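Local coordinates for protein hemolysins related proteins containing CBS domains (Klebsiella pneumoniae subsp. pneumoniae, PDB 3HF7) that is of unknown function as a whole membrane protein but binds adenosine monophosphate in the CBS-domain pair that makes up this chain, at residues V9-I14 with D43-A48; V15-N20 with V27-H32; R59-T62 with E66-K69; G103-V106 with I112-L115. One frame throughout, in Å; residues are numbered along the deposited sequence.

Overall arrangement
Read together, the four contacts show how chemistry follows place in a CBS-domain pair with bound AMP. Interaction 4 is the buried one, an apolar beta hairpin with backbone hydrogen bonds. Interaction 1 lies at the surface and relies on a salt bridge; it touches interaction 4 because strands 9-10 and 112-117 are neighbours in one sheet, and R11 bonds the carbonyl of I112. Interaction 2, partly buried, is nested along the chain inside the loop closed by interaction 1, and both touch AMP. Interaction 3, an aromatic surface contact, meets interaction 2 through M61 but lies about 28 Å, centre to centre, from interaction 4.

Interaction 1: V9-I14 with D43-A48. With AMP (adenosine monophosphate), chain B.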
loop_
_atom_site.group_PDB
_atom_site.type_symbol
_atom_site.label_atom_id
_atom_site.label_comp_id
_atom_site.label_asym_id
_atom_site.label_seq_id
_atom_site.Cartn_x
_atom_site.Cartn_y
_atom_site.Cartn_z
ATOM N N VAL A 9 1.171 10.077 2.807
ATOM C CA VAL A 9 2.111 9.704 3.867
ATOM C C VAL A 9 3.495 9.624 3.208
ATOM O O VAL A 9 3.646 8.949 2.182
ATOM C CB VAL A 9 1.742 8.330 4.480
ATOM C CG1 VAL A 9 2.842 7.811 5.411
ATOM C CG2 VAL A 9 0.421 8.412 5.223
ATOM N N PRO A 10 4.503 10.310 3.779
ATOM C CA PRO A 10 5.799 10.365 3.098
ATOM C C PRO A 10 6.444 8.990 2.971
ATOM O O PRO A 10 6.268 8.132 3.842
ATOM C CB PRO A 10 6.648 11.265 4.005
ATOM C CG PRO A 10 5.675 11.953 4.907
ATOM C CD PRO A 10 4.531 11.008 5.077
ATOM N N ARG A 11 7.185 8.799 1.883
ATOM C CA ARG A 11 7.817 7.520 1.579
ATOM C C ARG A 11 8.433 6.847 2.813
ATOM O O ARG A 11 8.140 5.688 3.094
ATOM C CB ARG A 11 8.849 7.722 0.470
ATOM C CG ARG A 11 9.810 6.554 0.223
ATOM C CD ARG A 11 10.815 7.003 -0.823
ATOM N NE ARG A 11 11.811 5.978 -1.119
ATOM C CZ ARG A 11 11.965 5.423 -2.316
ATOM N NH1 ARG A 11 11.170 5.788 -3.327
ATOM N NH2 ARG A 11 12.900 4.495 -2.502
ATOM N N ASN A 12 9.269 7.583 3.550
ATOM C CA ASN A 12 9.926 7.078 4.774
ATOM C C ASN A 12 8.983 6.444 5.809
ATOM O O ASN A 12 9.403 5.621 6.631
ATOM C CB ASN A 12 10.740 8.201 5.448
ATOM C CG ASN A 12 10.052 9.587 5.361
ATOM O OD1 ASN A 12 9.835 10.139 4.259
ATOM N ND2 ASN A 12 9.735 10.158 6.524
ATOM N N GLU A 13 7.714 6.836 5.767
ATOM C CA GLU A 13 6.750 6.438 6.774
ATOM C C GLU A 13 5.798 5.367 6.266
ATOM O O GLU A 13 4.807 5.042 6.925
ATOM C CB GLU A 13 5.922 7.638 7.169
ATOM C CG GLU A 13 6.712 8.881 7.385
ATOM C CD GLU A 13 6.295 9.552 8.656
ATOM O OE1 GLU A 13 5.539 10.554 8.599
ATOM O OE2 GLU A 13 6.700 9.032 9.718
ATOM N N ILE A 14 6.078 4.839 5.083
ATOM C CA ILE A 14 5.277 3.769 4.528
ATOM C C ILE A 14 5.633 2.475 5.244
ATOM O O ILE A 14 6.799 2.068 5.258
ATOM C CB ILE A 14 5.501 3.634 3.010
ATOM C CG1 ILE A 14 5.077 4.928 2.310
ATOM C CG2 ILE A 14 4.704 2.489 2.460
ATOM C CD1 ILE A 14 5.135 4.912 0.790
ATOM N N ASP A 43 13.784 -5.774 -0.852
ATOM C CA ASP A 43 14.956 -4.933 -0.537
ATOM C C ASP A 43 14.638 -3.509 -0.121
ATOM O O ASP A 43 15.081 -3.039 0.930
ATOM C CB ASP A 43 15.933 -4.885 -1.706
ATOM C CG ASP A 43 16.671 -6.180 -1.889
ATOM O OD1 ASP A 43 16.926 -6.854 -0.867
ATOM O OD2 ASP A 43 17.005 -6.522 -3.048
ATOM N N SER A 44 13.897 -2.811 -0.968
ATOM C CA SER A 44 13.493 -1.451 -0.673
ATOM C C SER A 44 12.365 -1.016 -1.595
ATOM O O SER A 44 11.990 -1.729 -2.530
ATOM C CB SER A 44 14.678 -0.483 -0.812
ATOM O OG SER A 44 14.965 -0.222 -2.179
ATOM N N LEU A 45 11.861 0.188 -1.337
ATOM C CA LEU A 45 10.782 0.760 -2.111
ATOM C C LEU A 45 11.196 1.092 -3.544
ATOM O O LEU A 45 10.415 1.645 -4.321
ATOM C CB LEU A 45 10.203 1.967 -1.373
ATOM C CG LEU A 45 9.327 1.515 -0.193
ATOM C CD1 LEU A 45 8.900 2.676 0.703
ATOM C CD2 LEU A 45 8.115 0.700 -0.669
ATOM N N ASP A 46 12.420 0.723 -3.901
ATOM C CA ASP A 46 12.828 0.747 -5.287
ATOM C C ASP A 46 12.233 -0.426 -6.002
ATOM O O ASP A 46 12.232 -0.475 -7.227
ATOM C CB ASP A 46 14.327 0.631 -5.382
ATOM C CG ASP A 46 15.020 1.887 -4.971
ATOM O OD1 ASP A 46 14.330 2.908 -4.695
ATOM O OD2 ASP A 46 16.264 1.846 -4.937
ATOM N N ASP A 47 11.751 -1.392 -5.234
ATOM C CA ASP A 47 11.176 -2.583 -5.817
ATOM C C ASP A 47 9.887 -3.027 -5.114
ATOM O O ASP A 47 9.780 -4.162 -4.636
ATOM C CB ASP A 47 12.218 -3.707 -5.863
ATOM C CG ASP A 47 11.842 -4.804 -6.834
ATOM O OD1 ASP A 47 10.833 -4.662 -7.563
ATOM O OD2 ASP A 47 12.555 -5.820 -6.874
ATOM N N ALA A 48 8.911 -2.126 -5.067
ATOM C CA ALA A 48 7.586 -2.455 -4.551
ATOM C C ALA A 48 6.928 -3.491 -5.451
ATOM O O ALA A 48 6.977 -3.398 -6.676
ATOM C CB ALA A 48 6.738 -1.225 -4.461
HETATM P P AMP B . -5.663 2.107 8.427
HETATM O O1P AMP B . -4.678 2.226 9.578
HETATM O O2P AMP B . -5.311 1.090 7.367
HETATM O O3P AMP B . -7.118 2.061 8.809
HETATM O "O5'" AMP B . -5.568 3.536 7.666
HETATM C "C5'" AMP B . -5.428 4.778 8.373
HETATM C "C4'" AMP B . -4.553 5.761 7.595
HETATM O "O4'" AMP B . -3.168 5.491 7.817
HETATM C "C3'" AMP B . -4.760 5.721 6.079
HETATM O "O3'" AMP B . -5.745 6.658 5.597
HETATM C "C2'" AMP B . -3.391 6.047 5.525
HETATM O "O2'" AMP B . -3.257 7.444 5.308
HETATM C "C1'" AMP B . -2.412 5.640 6.605
HETATM N N9 AMP B . -1.815 4.365 6.125
HETATM C C8 AMP B . -2.545 3.339 5.662
HETATM N N7 AMP B . -1.760 2.310 5.275
HETATM C C5 AMP B . -0.492 2.667 5.477
HETATM C C6 AMP B . 0.811 2.017 5.258
HETATM N N6 AMP B . 0.875 0.760 4.751
HETATM N N1 AMP B . 1.917 2.724 5.595
HETATM C C2 AMP B . 1.846 3.977 6.103
HETATM N N3 AMP B . 0.681 4.625 6.314
HETATM C C4 AMP B . -0.516 4.030 6.032
#
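At the margin of the AMP pocket, R11 and I14 of the segment 9-14 reach across to L45 and D46 in the connection between strands 37-41 and 48-53. R11 sends out a fully extended chain, with CG anti to the backbone N (chi1 168°), and this carries the guanidinium over L45 to the carboxylate beyond. NH2 of R11 gives a hydrogen bond to OD1 of D46 at 3.1 Å, part of a salt bridge. OD1 lies at the guanidinium edge, almost in its plane, whereas NH2 meets OD1 from the syn side but tilted 34° out of the carboxylate plane. The two planes are turned 62° apart, and a single oxygen does the work. CB of L45 lies 3.9 Å from R11 NH2, over one face of the guanidinium toward its rim. CD1 of L45 packs against R11 CG and lies 4.2 Å from I14 CB.

The same short segment lines the nucleotide site: E13 O lies 3.3 Å from AMP C2, with I14 CA near N1 of the adenine and V9 CG2 near the ribose O2'. The other terminal nitrogen of R11, NH1, hydrogen-bonds the carbonyl of I112 in strand 112-117. One guanidinium thus ties a beta strand to a loop carboxylate, and its positive charge, shared between a neutral carbonyl and an anion, would be expected to favour an ionised D46.

Interaction 2: V15-N20 with V27-H32; sequences VGIDIN and VRQLTH. With AMP (adenosine monophosphate), chain B.
NE2 of Q29, whose side chain lies against I17, donates to OD1 of D21 and weakly to the carbonyl of S25, which is consistent with the amide being turned this way. Its carbonyl end faces strand 16-18: OE1 of Q29 comes within 3.4 Å of I17 CG2. The two side chains run past each other in opposite directions, so that Q29 CB also reaches I17 CG1, at 4.0 Å. With CG1 of I17 placed beside the backbone N (chi1 -49°), that branch ends in CD1, which meets CD1 of L30 at 4.1 Å. L30 in turn touches L52 and the helix 54-61.

Strand 16-18 and helix 27-31 lie almost exactly antiparallel, at 178°, with 9.1 Å between their axes; they are the first two elements of a beta-alpha-beta crossover that returns in strand 37-41, the parallel neighbour of 16-18. Just ahead of that first strand, V15 reads the adenine edge with its backbone. V15 N donates to AMP N1 at 2.9 Å, and AMP N6 donates to V15 O at 3.1 Å, the latter bond nearly straight at 170°. At the end of the strand, D18 OD1 accepts from N20 N at 3.1 Å in an Asx turn.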
loop_
_atom_site.group_PDB
_atom_site.type_symbol
_atom_site.label_atom_id
_atom_site.label_comp_id
_atom_site.label_asym_id
_atom_site.label_seq_id
_atom_site.Cartn_x
_atom_site.Cartn_y
_atom_site.Cartn_z
ATOM N N VAL A 15 4.634 1.844 5.860
ATOM C CA VAL A 15 4.794 0.508 6.446
ATOM C C VAL A 15 4.647 -0.572 5.370
ATOM O O VAL A 15 3.631 -0.668 4.671
ATOM C CB VAL A 15 3.783 0.231 7.578
ATOM C CG1 VAL A 15 4.000 -1.158 8.145
ATOM C CG2 VAL A 15 3.906 1.279 8.691
ATOM N N GLY A 16 5.688 -1.374 5.235
ATOM C CA GLY A 16 5.684 -2.478 4.307
ATOM C C GLY A 16 6.638 -3.534 4.825
ATOM O O GLY A 16 7.247 -3.371 5.888
ATOM N N ILE A 17 6.762 -4.625 4.084
ATOM C CA ILE A 17 7.663 -5.690 4.472
ATOM C C ILE A 17 8.583 -6.025 3.327
ATOM O O ILE A 17 8.167 -6.171 2.172
ATOM C CB ILE A 17 6.926 -6.989 4.914
ATOM C CG1 ILE A 17 5.830 -6.693 5.931
ATOM C CG2 ILE A 17 7.906 -7.980 5.524
ATOM C CD1 ILE A 17 4.830 -7.854 6.071
ATOM N N ASP A 18 9.846 -6.152 3.689
ATOM C CA ASP A 18 10.857 -6.717 2.825
ATOM C C ASP A 18 10.606 -8.204 2.759
ATOM O O ASP A 18 10.736 -8.919 3.763
ATOM C CB ASP A 18 12.252 -6.442 3.387
ATOM C CG ASP A 18 13.334 -6.629 2.357
ATOM O OD1 ASP A 18 13.037 -7.179 1.267
ATOM O OD2 ASP A 18 14.490 -6.220 2.638
ATOM N N ILE A 19 10.227 -8.677 1.583
ATOM C CA ILE A 19 9.965 -10.096 1.432
ATOM C C ILE A 19 11.269 -10.890 1.412
ATOM O O ILE A 19 11.239 -12.121 1.310
ATOM C CB ILE A 19 9.067 -10.419 0.217
ATOM C CG1 ILE A 19 9.846 -10.327 -1.089
ATOM C CG2 ILE A 19 7.853 -9.509 0.208
ATOM C CD1 ILE A 19 9.039 -10.813 -2.277
ATOM N N ASN A 20 12.404 -10.194 1.525
ATOM C CA ASN A 20 13.696 -10.863 1.723
ATOM C C ASN A 20 13.980 -11.369 3.148
ATOM O O ASN A 20 14.825 -12.242 3.325
ATOM C CB ASN A 20 14.859 -10.000 1.232
ATOM C CG ASN A 20 15.032 -10.062 -0.272
ATOM O OD1 ASN A 20 14.480 -10.934 -0.939
ATOM N ND2 ASN A 20 15.803 -9.125 -0.819
ATOM N N VAL A 27 6.316 -12.989 9.028
ATOM C CA VAL A 27 5.059 -13.224 9.728
ATOM C C VAL A 27 4.963 -12.300 10.940
ATOM O O VAL A 27 3.931 -11.669 11.167
ATOM C CB VAL A 27 4.907 -14.684 10.195
ATOM C CG1 VAL A 27 3.531 -14.902 10.807
ATOM C CG2 VAL A 27 5.124 -15.647 9.040
ATOM N N ARG A 28 6.035 -12.216 11.720
ATOM C CA ARG A 28 6.023 -11.354 12.882
ATOM C C ARG A 28 5.602 -9.941 12.452
ATOM O O ARG A 28 4.751 -9.330 13.101
ATOM C CB ARG A 28 7.392 -11.347 13.561
ATOM C CG ARG A 28 7.391 -10.809 15.001
ATOM C CD ARG A 28 8.761 -11.001 15.691
ATOM N NE ARG A 28 9.876 -10.607 14.814
ATOM C CZ ARG A 28 10.828 -11.428 14.351
ATOM N NH1 ARG A 28 10.849 -12.718 14.686
ATOM N NH2 ARG A 28 11.777 -10.949 13.552
ATOM N N GLN A 29 6.160 -9.440 11.343
ATOM C CA GLN A 29 5.837 -8.085 10.866
ATOM C C GLN A 29 4.385 -7.969 10.417
ATOM O O GLN A 29 3.708 -6.969 10.680
ATOM C CB GLN A 29 6.738 -7.695 9.708
ATOM C CG GLN A 29 8.126 -7.263 10.114
ATOM C CD GLN A 29 9.005 -7.024 8.910
ATOM O OE1 GLN A 29 8.803 -6.063 8.157
ATOM N NE2 GLN A 29 9.986 -7.904 8.708
ATOM N N LEU A 30 3.925 -9.004 9.728
ATOM C CA LEU A 30 2.579 -9.060 9.217
ATOM C C LEU A 30 1.581 -8.973 10.360
ATOM O O LEU A 30 0.716 -8.110 10.374
ATOM C CB LEU A 30 2.407 -10.358 8.452
ATOM C CG LEU A 30 1.122 -10.546 7.674
ATOM C CD1 LEU A 30 1.098 -9.547 6.556
ATOM C CD2 LEU A 30 1.104 -11.955 7.140
ATOM N N THR A 31 1.733 -9.847 11.346
ATOM C CA THR A 31 0.834 -9.866 12.502
ATOM C C THR A 31 0.878 -8.585 13.343
ATOM O O THR A 31 -0.059 -8.310 14.075
ATOM C CB THR A 31 1.100 -11.094 13.399
ATOM O OG1 THR A 31 2.435 -11.036 13.911
ATOM C CG2 THR A 31 0.927 -12.382 12.607
ATOM N N HIS A 32 1.967 -7.822 13.235
ATOM C CA HIS A 32 2.158 -6.565 13.983
ATOM C C HIS A 32 1.858 -5.328 13.140
ATOM O O HIS A 32 2.161 -4.201 13.558
ATOM C CB HIS A 32 3.594 -6.460 14.525
ATOM C CG HIS A 32 3.861 -7.340 15.707
ATOM N ND1 HIS A 32 3.839 -8.718 15.629
ATOM C CD2 HIS A 32 4.146 -7.041 16.997
ATOM C CE1 HIS A 32 4.102 -9.231 16.818
ATOM N NE2 HIS A 32 4.290 -8.235 17.667
HETATM P P AMP B . -5.663 2.107 8.427
HETATM O O1P AMP B . -4.678 2.226 9.578
HETATM O O2P AMP B . -5.311 1.090 7.367
HETATM O O3P AMP B . -7.118 2.061 8.809
HETATM O "O5'" AMP B . -5.568 3.536 7.666
HETATM C "C5'" AMP B . -5.428 4.778 8.373
HETATM C "C4'" AMP B . -4.553 5.761 7.595
HETATM O "O4'" AMP B . -3.168 5.491 7.817
HETATM C "C3'" AMP B . -4.760 5.721 6.079
HETATM O "O3'" AMP B . -5.745 6.658 5.597
HETATM C "C2'" AMP B . -3.391 6.047 5.525
HETATM O "O2'" AMP B . -3.257 7.444 5.308
HETATM C "C1'" AMP B . -2.412 5.640 6.605
HETATM N N9 AMP B . -1.815 4.365 6.125
HETATM C C8 AMP B . -2.545 3.339 5.662
HETATM N N7 AMP B . -1.760 2.310 5.275
HETATM C C5 AMP B . -0.492 2.667 5.477
HETATM C C6 AMP B . 0.811 2.017 5.258
HETATM N N6 AMP B . 0.875 0.760 4.751
HETATM N N1 AMP B . 1.917 2.724 5.595
HETATM C C2 AMP B . 1.846 3.977 6.103
HETATM N N3 AMP B . 0.681 4.625 6.314
HETATM C C4 AMP B . -0.516 4.030 6.032
#

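Interaction 3: R59-T62 with E66-K69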
loop_
_atom_site.group_PDB
_atom_site.type_symbol
_atom_site.label_atom_id
_atom_site.label_comp_id
_atom_site.label_asym_id
_atom_site.label_seq_id
_atom_site.Cartn_x
_atom_site.Cartn_y
_atom_site.Cartn_z
ATOM N N ARG A 59 -6.722 -13.866 7.809
ATOM C CA ARG A 59 -7.770 -14.808 7.508
ATOM C C ARG A 59 -7.139 -16.086 6.970
ATOM O O ARG A 59 -7.453 -17.173 7.437
ATOM C CB ARG A 59 -8.746 -14.209 6.493
ATOM C CG ARG A 59 -9.994 -15.023 6.282
ATOM C CD ARG A 59 -10.685 -14.641 4.992
ATOM N NE ARG A 59 -11.018 -15.837 4.218
ATOM C CZ ARG A 59 -10.327 -16.284 3.159
ATOM N NH1 ARG A 59 -10.714 -17.393 2.524
ATOM N NH2 ARG A 59 -9.257 -15.615 2.720
ATOM N N LEU A 60 -6.227 -15.955 6.012
ATOM C CA LEU A 60 -5.619 -17.135 5.396
ATOM C C LEU A 60 -4.779 -17.930 6.393
ATOM O O LEU A 60 -4.749 -19.173 6.363
ATOM C CB LEU A 60 -4.788 -16.721 4.193
ATOM C CG LEU A 60 -5.665 -16.175 3.072
ATOM C CD1 LEU A 60 -4.856 -15.381 2.086
ATOM C CD2 LEU A 60 -6.407 -17.308 2.383
ATOM N N MET A 61 -4.121 -17.183 7.283
ATOM C CA MET A 61 -3.271 -17.739 8.317
ATOM C C MET A 61 -4.054 -18.645 9.260
ATOM O O MET A 61 -3.517 -19.640 9.734
ATOM C CB MET A 61 -2.590 -16.618 9.107
ATOM C CG MET A 61 -1.347 -16.070 8.456
ATOM S SD MET A 61 -0.822 -14.478 9.133
ATOM C CE MET A 61 -0.231 -14.908 10.760
ATOM N N THR A 62 -5.314 -18.299 9.525
ATOM C CA THR A 62 -6.152 -19.069 10.444
ATOM C C THR A 62 -6.611 -20.411 9.863
ATOM O O THR A 62 -7.094 -21.265 10.604
ATOM C CB THR A 62 -7.417 -18.296 10.878
ATOM O OG1 THR A 62 -8.221 -18.021 9.732
ATOM C CG2 THR A 62 -7.076 -16.990 11.557
ATOM N N GLU A 66 -0.953 -24.871 5.876
ATOM C CA GLU A 66 0.156 -24.030 6.348
ATOM C C GLU A 66 0.235 -22.761 5.498
ATOM O O GLU A 66 0.220 -22.830 4.264
ATOM C CB GLU A 66 1.498 -24.783 6.328
ATOM N N PHE A 67 0.281 -21.609 6.170
ATOM C CA PHE A 67 0.382 -20.319 5.501
ATOM C C PHE A 67 1.794 -20.117 4.963
ATOM O O PHE A 67 2.758 -20.229 5.717
ATOM C CB PHE A 67 0.018 -19.204 6.473
ATOM C CG PHE A 67 0.012 -17.857 5.844
ATOM C CD1 PHE A 67 -1.066 -17.450 5.070
ATOM C CD2 PHE A 67 1.090 -17.001 5.996
ATOM C CE1 PHE A 67 -1.081 -16.218 4.484
ATOM C CE2 PHE A 67 1.079 -15.760 5.406
ATOM C CZ PHE A 67 -0.006 -15.366 4.649
ATOM N N THR A 68 1.924 -19.829 3.670
ATOM C CA THR A 68 3.253 -19.782 3.054
ATOM C C THR A 68 3.528 -18.439 2.403
ATOM O O THR A 68 2.621 -17.613 2.276
ATOM C CB THR A 68 3.440 -20.892 2.008
ATOM O OG1 THR A 68 2.853 -20.488 0.774
ATOM C CG2 THR A 68 2.784 -22.165 2.452
ATOM N N LYS A 69 4.783 -18.219 2.009
ATOM C CA LYS A 69 5.199 -17.000 1.313
ATOM C C LYS A 69 4.508 -16.907 -0.029
ATOM O O LYS A 69 4.042 -15.849 -0.428
ATOM C CB LYS A 69 6.712 -17.003 1.135
ATOM C CG LYS A 69 7.272 -15.882 0.276
ATOM C CD LYS A 69 8.465 -15.248 0.985
ATOM C CE LYS A 69 9.648 -15.004 0.060
ATOM N NZ LYS A 69 10.903 -14.987 0.870
#
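A Met-aromatic contact at the protein surface joins M61, in the last turn of helix 54-61, to F67 in the loop that leads on to helix 69-75. Only a few residues separate the two, and their CA atoms are 5.3 Å apart, so the chain doubles back on itself and sets the phenyl ring against the helix it has just left. CG of M61 stands over the middle of the ring face, 3.5 Å from the centroid of F67 and 15° off the ring normal, as in a CH-pi interaction. The sulfur continues over the same face, with M61 SD 4.5 Å from the F67 centroid. Beyond it the chain bends at chi3 (70°), which carries CE toward helix 23-31, where M61 also packs on V27, L30 and T31.

L60 approaches the ring differently: its CB lies near the ring plane, 3.8 Å from CE1 of F67, at the edge. F67 therefore has M61 over a face and L60 at its edge, a position reached because its CG is anti to the backbone N (chi1 -176°). Both sides of the contact extend to the next helix, with L60 touching A75 and F67 touching M72.

Right after F67, T68 occupies the N-cap position of helix 69-75, and its OG1 bonds the backbone N of I71. K69 NZ reaches the carbonyl of I19. What results is a loop connection between helices 54-61 and 69-75, packed by a Met-aromatic pair and followed at once by a threonine N-cap.

Interaction 4: G103-V106 with I112-L115; sequences GLVV and IQGL
L104 and L115 meet at the apolar centre of this pair of strands, where CD2 of L104 comes 3.5 Å from CD2 of L115. The other branch of L104 turns along the same face of the sheet, its CD1 lying 4.0 Å from I112 CD1. V106 extends the patch, with CG2 4.1 Å from I112 CG1. L104 and V106 also pack on F81 of the adjoining strand, while L104 touches M51 and I112 touches A48 of strand 48-53. L115 lies close to the nucleotide, its side chain about 4 Å from AMP at the nearest approach.

On the opposite face V105 stands across from G114 and sets CG1 3.9 Å from CB of Q113. The two strands, 102-106 and 112-117, form an antiparallel hairpin in a mixed sheet, and its register slips by one residue here: Q113 and G114 both face V105, a classic beta bulge. Both backbone polar atoms of V105 are used across it. V105 N donates to G114 O at 2.8 Å. In the other direction, Q113 N donates to V105 O at 2.7 Å. That carbonyl also receives a CA-H...O contact from I112 CA at 3.3 Å.

Outward from the bulge, Q113 bends at chi2 (-63°), and its NE2 bonds the carbonyl of D111 in the hairpin turn.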
loop_
_atom_site.group_PDB
_atom_site.type_symbol
_atom_site.label_atom_id
_atom_site.label_comp_id
_atom_site.label_asym_id
_atom_site.label_seq_id
_atom_site.Cartn_x
_atom_site.Cartn_y
_atom_site.Cartn_z
ATOM N N GLY A 103 -3.205 4.114 -2.871
ATOM C CA GLY A 103 -2.326 4.283 -3.997
ATOM C C GLY A 103 -0.947 4.636 -3.524
ATOM O O GLY A 103 -0.773 5.202 -2.443
ATOM N N LEU A 104 0.035 4.274 -4.334
ATOM C CA LEU A 104 1.398 4.707 -4.110
ATOM C C LEU A 104 1.659 5.854 -5.051
ATOM O O LEU A 104 1.424 5.732 -6.270
ATOM C CB LEU A 104 2.383 3.565 -4.345
ATOM C CG LEU A 104 2.401 2.542 -3.200
ATOM C CD1 LEU A 104 3.632 1.665 -3.331
ATOM C CD2 LEU A 104 2.371 3.226 -1.837
ATOM N N VAL A 105 2.104 6.977 -4.473
ATOM C CA VAL A 105 2.432 8.168 -5.257
ATOM C C VAL A 105 3.813 8.041 -5.858
ATOM O O VAL A 105 4.790 7.781 -5.164
ATOM C CB VAL A 105 2.363 9.468 -4.439
ATOM C CG1 VAL A 105 2.911 10.653 -5.262
ATOM C CG2 VAL A 105 0.925 9.731 -4.016
ATOM N N VAL A 106 3.874 8.248 -7.163
ATOM C CA VAL A 106 5.071 7.948 -7.902
ATOM C C VAL A 106 5.528 9.064 -8.845
ATOM O O VAL A 106 4.740 9.778 -9.460
ATOM C CB VAL A 106 4.935 6.580 -8.614
ATOM C CG1 VAL A 106 4.619 6.753 -10.086
ATOM C CG2 VAL A 106 6.183 5.769 -8.415
ATOM N N ILE A 112 8.780 6.194 -5.814
ATOM C CA ILE A 112 7.706 6.319 -4.854
ATOM C C ILE A 112 7.977 7.464 -3.917
ATOM O O ILE A 112 9.038 7.511 -3.294
ATOM C CB ILE A 112 7.519 5.039 -4.054
ATOM C CG1 ILE A 112 7.301 3.854 -5.005
ATOM C CG2 ILE A 112 6.328 5.168 -3.127
ATOM C CD1 ILE A 112 7.381 2.497 -4.330
ATOM N N GLN A 113 7.016 8.393 -3.847
ATOM C CA GLN A 113 7.079 9.586 -2.981
ATOM C C GLN A 113 6.280 9.394 -1.691
ATOM O O GLN A 113 6.651 9.920 -0.629
ATOM C CB GLN A 113 6.506 10.821 -3.693
ATOM C CG GLN A 113 7.121 11.113 -5.030
ATOM C CD GLN A 113 8.598 11.435 -4.918
ATOM O OE1 GLN A 113 8.982 12.443 -4.318
ATOM N NE2 GLN A 113 9.436 10.573 -5.486
ATOM N N GLY A 114 5.160 8.677 -1.793
ATOM C CA GLY A 114 4.329 8.466 -0.621
ATOM C C GLY A 114 3.133 7.562 -0.818
ATOM O O GLY A 114 2.973 6.903 -1.858
ATOM N N LEU A 115 2.281 7.541 0.198
ATOM C CA LEU A 115 1.076 6.729 0.183
ATOM C C LEU A 115 -0.131 7.667 0.318
ATOM O O LEU A 115 -0.120 8.594 1.132
ATOM C CB LEU A 115 1.150 5.743 1.345
ATOM C CG LEU A 115 0.112 4.699 1.739
ATOM C CD1 LEU A 115 -1.307 5.132 1.475
ATOM C CD2 LEU A 115 0.417 3.389 1.041
#